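Local atomic coordinates of 1-deoxy-D-xylulose 5-phosphate reductoisomerase (Moraxella catarrhalis, PDB entry 4ZQG), a protein that catalyses the NADPH-dependent rearrangement and reduction of 1-deoxy-D-xylulose 5-phosphate to 2-C-methyl-D-erythritol 4-phosphate in the MEP pathway of isoprenoid synthesis, and is inhibited by fosmidomycin. Residues A[6-18]-A[92-105]. Sequence-based numbering, arbitrary orientation.
With NAD (nicotinamide-adenine-dinucleotide), chain C.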
# COMPACT_ATOMS: atom_id res chain seq x y z
N LEU A 6 14.26 -4.50 27.93
CA LEU A 6 13.11 -3.61 27.57
C LEU A 6 13.59 -2.35 26.90
O LEU A 6 14.53 -1.71 27.39
CB LEU A 6 12.32 -3.22 28.80
CG LEU A 6 11.79 -4.39 29.62
CD1 LEU A 6 10.93 -3.87 30.76
CD2 LEU A 6 11.02 -5.36 28.73
N GLN A 7 12.94 -1.98 25.80
CA GLN A 7 13.24 -0.72 25.14
C GLN A 7 12.83 0.44 26.05
O GLN A 7 11.67 0.61 26.38
CB GLN A 7 12.51 -0.65 23.81
CG GLN A 7 12.92 0.47 22.86
CD GLN A 7 12.12 0.40 21.57
OE1 GLN A 7 11.78 1.41 20.95
NE2 GLN A 7 11.80 -0.82 21.19
N SER A 8 13.82 1.23 26.43
CA SER A 8 13.64 2.40 27.24
C SER A 8 13.04 3.55 26.44
O SER A 8 13.56 3.89 25.41
CB SER A 8 15.00 2.77 27.77
OG SER A 8 14.94 3.93 28.57
N LEU A 9 11.96 4.15 26.93
CA LEU A 9 11.28 5.26 26.26
C LEU A 9 11.33 6.59 27.01
O LEU A 9 11.06 6.64 28.18
CB LEU A 9 9.80 4.94 26.14
CG LEU A 9 9.29 4.32 24.88
CD1 LEU A 9 10.23 3.23 24.35
CD2 LEU A 9 7.91 3.77 25.15
N ALA A 10 11.61 7.68 26.29
CA ALA A 10 11.34 9.02 26.78
C ALA A 10 10.22 9.55 25.95
O ALA A 10 10.33 9.56 24.73
CB ALA A 10 12.55 9.91 26.63
N ILE A 11 9.14 10.00 26.58
CA ILE A 11 8.02 10.59 25.85
C ILE A 11 7.94 12.09 26.11
O ILE A 11 7.45 12.54 27.13
CB ILE A 11 6.70 9.93 26.21
CG1 ILE A 11 6.79 8.43 25.92
CG2 ILE A 11 5.57 10.56 25.44
CD1 ILE A 11 5.61 7.66 26.43
N LEU A 12 8.46 12.86 25.17
CA LEU A 12 8.48 14.28 25.31
C LEU A 12 7.15 14.77 24.84
O LEU A 12 6.81 14.59 23.69
CB LEU A 12 9.60 14.87 24.47
CG LEU A 12 11.03 14.47 24.79
CD1 LEU A 12 11.95 15.62 24.41
CD2 LEU A 12 11.24 14.25 26.26
N GLY A 13 6.38 15.39 25.71
CA GLY A 13 5.03 15.86 25.36
C GLY A 13 4.01 14.81 25.71
O GLY A 13 3.01 14.68 25.04
N ALA A 14 4.23 14.11 26.82
CA ALA A 14 3.40 12.96 27.26
C ALA A 14 1.97 13.25 27.65
O ALA A 14 1.20 12.31 27.77
CB ALA A 14 4.07 12.23 28.41
N THR A 15 1.63 14.50 27.86
CA THR A 15 0.31 14.90 28.37
C THR A 15 -0.63 15.29 27.29
O THR A 15 -1.79 15.45 27.55
CB THR A 15 0.39 16.10 29.35
OG1 THR A 15 1.12 17.19 28.75
CG2 THR A 15 1.07 15.69 30.64
N GLY A 16 -0.15 15.46 26.07
CA GLY A 16 -1.03 15.87 24.99
C GLY A 16 -1.69 14.70 24.28
O GLY A 16 -1.66 13.55 24.75
N SER A 17 -2.27 15.00 23.13
CA SER A 17 -3.06 14.05 22.36
C SER A 17 -2.21 12.85 21.94
O SER A 17 -2.54 11.68 22.20
CB SER A 17 -3.57 14.80 21.13
OG SER A 17 -4.71 14.17 20.62
N ILE A 18 -1.07 13.17 21.33
CA ILE A 18 -0.13 12.18 20.88
C ILE A 18 0.31 11.35 22.09
O ILE A 18 0.35 10.11 22.05
CB ILE A 18 1.05 12.86 20.11
CG1 ILE A 18 0.58 13.41 18.79
CG2 ILE A 18 2.19 11.91 19.87
CD1 ILE A 18 0.15 12.35 17.77
N ILE A 92 16.83 14.72 28.99
CA ILE A 92 16.06 13.52 28.80
C ILE A 92 16.29 12.99 27.41
O ILE A 92 16.47 11.78 27.23
CB ILE A 92 14.56 13.79 28.98
CG1 ILE A 92 14.22 13.77 30.45
CG2 ILE A 92 13.72 12.75 28.26
CD1 ILE A 92 13.00 14.60 30.76
N ALA A 93 16.29 13.89 26.43
CA ALA A 93 16.51 13.51 25.04
C ALA A 93 17.87 12.90 24.76
O ALA A 93 17.99 12.13 23.82
CB ALA A 93 16.28 14.68 24.12
N SER A 94 18.90 13.24 25.56
CA SER A 94 20.26 12.69 25.33
C SER A 94 20.71 11.71 26.39
O SER A 94 21.86 11.28 26.40
CB SER A 94 21.28 13.81 25.21
OG SER A 94 21.24 14.67 26.31
N ASP A 95 19.79 11.32 27.24
CA ASP A 95 20.08 10.51 28.39
C ASP A 95 20.65 9.17 27.92
O ASP A 95 20.07 8.49 27.06
CB ASP A 95 18.79 10.38 29.21
CG ASP A 95 18.99 9.69 30.54
OD1 ASP A 95 19.64 8.62 30.54
OD2 ASP A 95 18.44 10.20 31.56
N GLU A 96 21.78 8.80 28.52
CA GLU A 96 22.49 7.57 28.15
C GLU A 96 21.58 6.37 28.32
O GLU A 96 21.71 5.40 27.62
CB GLU A 96 23.80 7.45 28.95
CG GLU A 96 24.61 6.17 28.75
N ALA A 97 20.61 6.46 29.22
CA ALA A 97 19.73 5.33 29.54
C ALA A 97 18.48 5.21 28.70
O ALA A 97 17.72 4.26 28.88
CB ALA A 97 19.34 5.39 31.02
N VAL A 98 18.24 6.19 27.82
CA VAL A 98 17.07 6.22 26.95
C VAL A 98 17.39 5.61 25.59
O VAL A 98 18.32 6.03 24.92
CB VAL A 98 16.65 7.68 26.70
CG1 VAL A 98 15.57 7.77 25.66
CG2 VAL A 98 16.15 8.31 27.95
N ASP A 99 16.59 4.64 25.14
CA ASP A 99 16.72 4.11 23.79
C ASP A 99 15.92 4.96 22.80
O ASP A 99 16.42 5.31 21.74
CB ASP A 99 16.20 2.67 23.67
CG ASP A 99 17.00 1.66 24.48
OD1 ASP A 99 16.39 0.70 24.97
OD2 ASP A 99 18.23 1.80 24.64
N THR A 100 14.68 5.28 23.12
CA THR A 100 13.77 5.81 22.13
C THR A 100 13.10 7.07 22.60
O THR A 100 12.67 7.14 23.71
CB THR A 100 12.73 4.76 21.74
OG1 THR A 100 13.42 3.63 21.18
CG2 THR A 100 11.75 5.30 20.66
N VAL A 101 13.02 8.09 21.75
CA VAL A 101 12.40 9.33 22.11
C VAL A 101 11.23 9.53 21.20
O VAL A 101 11.37 9.45 19.99
CB VAL A 101 13.31 10.53 21.93
CG1 VAL A 101 12.54 11.80 22.23
CG2 VAL A 101 14.50 10.44 22.86
N VAL A 102 10.09 9.80 21.80
CA VAL A 102 8.90 10.16 21.11
C VAL A 102 8.83 11.69 21.19
O VAL A 102 8.64 12.25 22.24
CB VAL A 102 7.73 9.48 21.82
CG1 VAL A 102 6.37 9.90 21.26
CG2 VAL A 102 7.94 7.97 21.78
N ALA A 103 9.00 12.35 20.06
CA ALA A 103 9.09 13.79 20.02
C ALA A 103 7.72 14.36 19.81
O ALA A 103 7.33 14.54 18.69
CB ALA A 103 9.98 14.19 18.86
N ALA A 104 6.97 14.65 20.87
CA ALA A 104 5.58 15.14 20.70
C ALA A 104 5.31 16.47 21.32
O ALA A 104 4.17 16.75 21.63
CB ALA A 104 4.56 14.13 21.20
N ILE A 105 6.35 17.29 21.49
CA ILE A 105 6.17 18.66 21.91
C ILE A 105 5.64 19.40 20.73
O ILE A 105 6.18 19.27 19.69
CB ILE A 105 7.50 19.38 22.25
CG1 ILE A 105 8.32 18.69 23.36
CG2 ILE A 105 7.23 20.83 22.63
CD1 ILE A 105 7.51 17.95 24.37
PA NAD C . -0.98 18.93 22.21
O1A NAD C . -1.21 20.40 22.12
O2A NAD C . -2.13 17.97 22.48
O5B NAD C . 0.24 18.56 23.19
C5B NAD C . 1.53 19.16 23.12
C4B NAD C . 2.47 18.57 24.18
O4B NAD C . 3.67 19.37 24.17
C3B NAD C . 1.90 18.61 25.61
O3B NAD C . 2.29 17.47 26.37
C2B NAD C . 2.52 19.87 26.19
O2B NAD C . 2.84 19.75 27.58
C1B NAD C . 3.81 20.08 25.40
N9A NAD C . 4.09 21.53 25.19
C8A NAD C . 3.22 22.44 24.71
N7A NAD C . 3.78 23.67 24.65
C5A NAD C . 5.03 23.57 25.09
C6A NAD C . 6.14 24.54 25.27
N6A NAD C . 5.97 25.86 24.94
N1A NAD C . 7.28 24.03 25.77
C2A NAD C . 7.42 22.71 26.11
N3A NAD C . 6.45 21.77 25.98
C4A NAD C . 5.25 22.15 25.47
O3 NAD C . -0.28 18.53 20.81
PN NAD C . -0.58 17.30 19.81
O1N NAD C . -1.87 17.66 19.11
O2N NAD C . -0.33 16.02 20.57
O5D NAD C . 0.65 17.56 18.81
C5D NAD C . 1.98 17.11 19.10
C4D NAD C . 2.84 17.16 17.84
O4D NAD C . 2.58 16.05 16.98
C3D NAD C . 2.55 18.41 17.04
O3D NAD C . 3.78 18.83 16.45
C2D NAD C . 1.54 17.97 16.00
O2D NAD C . 1.55 18.83 14.85
C1D NAD C . 1.98 16.52 15.75
N1N NAD C . 0.86 15.66 15.34
C2N NAD C . -0.20 15.45 16.15
C3N NAD C . -1.28 14.65 15.74
C7N NAD C . -2.47 14.37 16.62
O7N NAD C . -3.23 13.45 16.35
N7N NAD C . -2.69 15.10 17.71
C4N NAD C . -1.24 14.07 14.48
C5N NAD C . -0.13 14.29 13.70
C6N NAD C . 0.91 15.09 14.12
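Strands 7-12 and 100-103 run parallel, their axes 4.8 Å apart and 20° askew, joined by a ladder of backbone hydrogen bonds from Thr100 N on Ser8 O to Ala104 N on Leu12 O. At the N-terminal end of the strands Gln7, extended with CG anti to its N (chi1 -168°), brings OE1 to the hydroxyl of Thr100, which donates to it over 2.8 Å from 26° outside the amide carbonyl plane. Ser8 adds two further bonds: OG donates to Ala97 O, and N donates to Asp99 OD1 from above the carboxylate plane (3.0 Å). On the face carrying Ala10 and Leu12, Ile92 of helix 85-93 lays CG2 against Ala10 CB and Leu12 CD2, both 3.5 Å away, while Val98 CG1 flanks Ala10 and Val101 CG1 meets Leu12 CG. Beyond the C-terminal ends of the strands Ala104 CB packs on Ile18 CG2. There the chain turns at Gly13 to Gly16 into helix 17-26, whose first amides bind the NAD diphosphate: Ser17 N to O2A and Ile18 N to O2N, each 3.0 Å. Neighbouring parallel strands, with the glycine-rich turn and helix start that hold the dinucleotide's phosphates, are the nucleotide-binding core of a Rossmann-type fold.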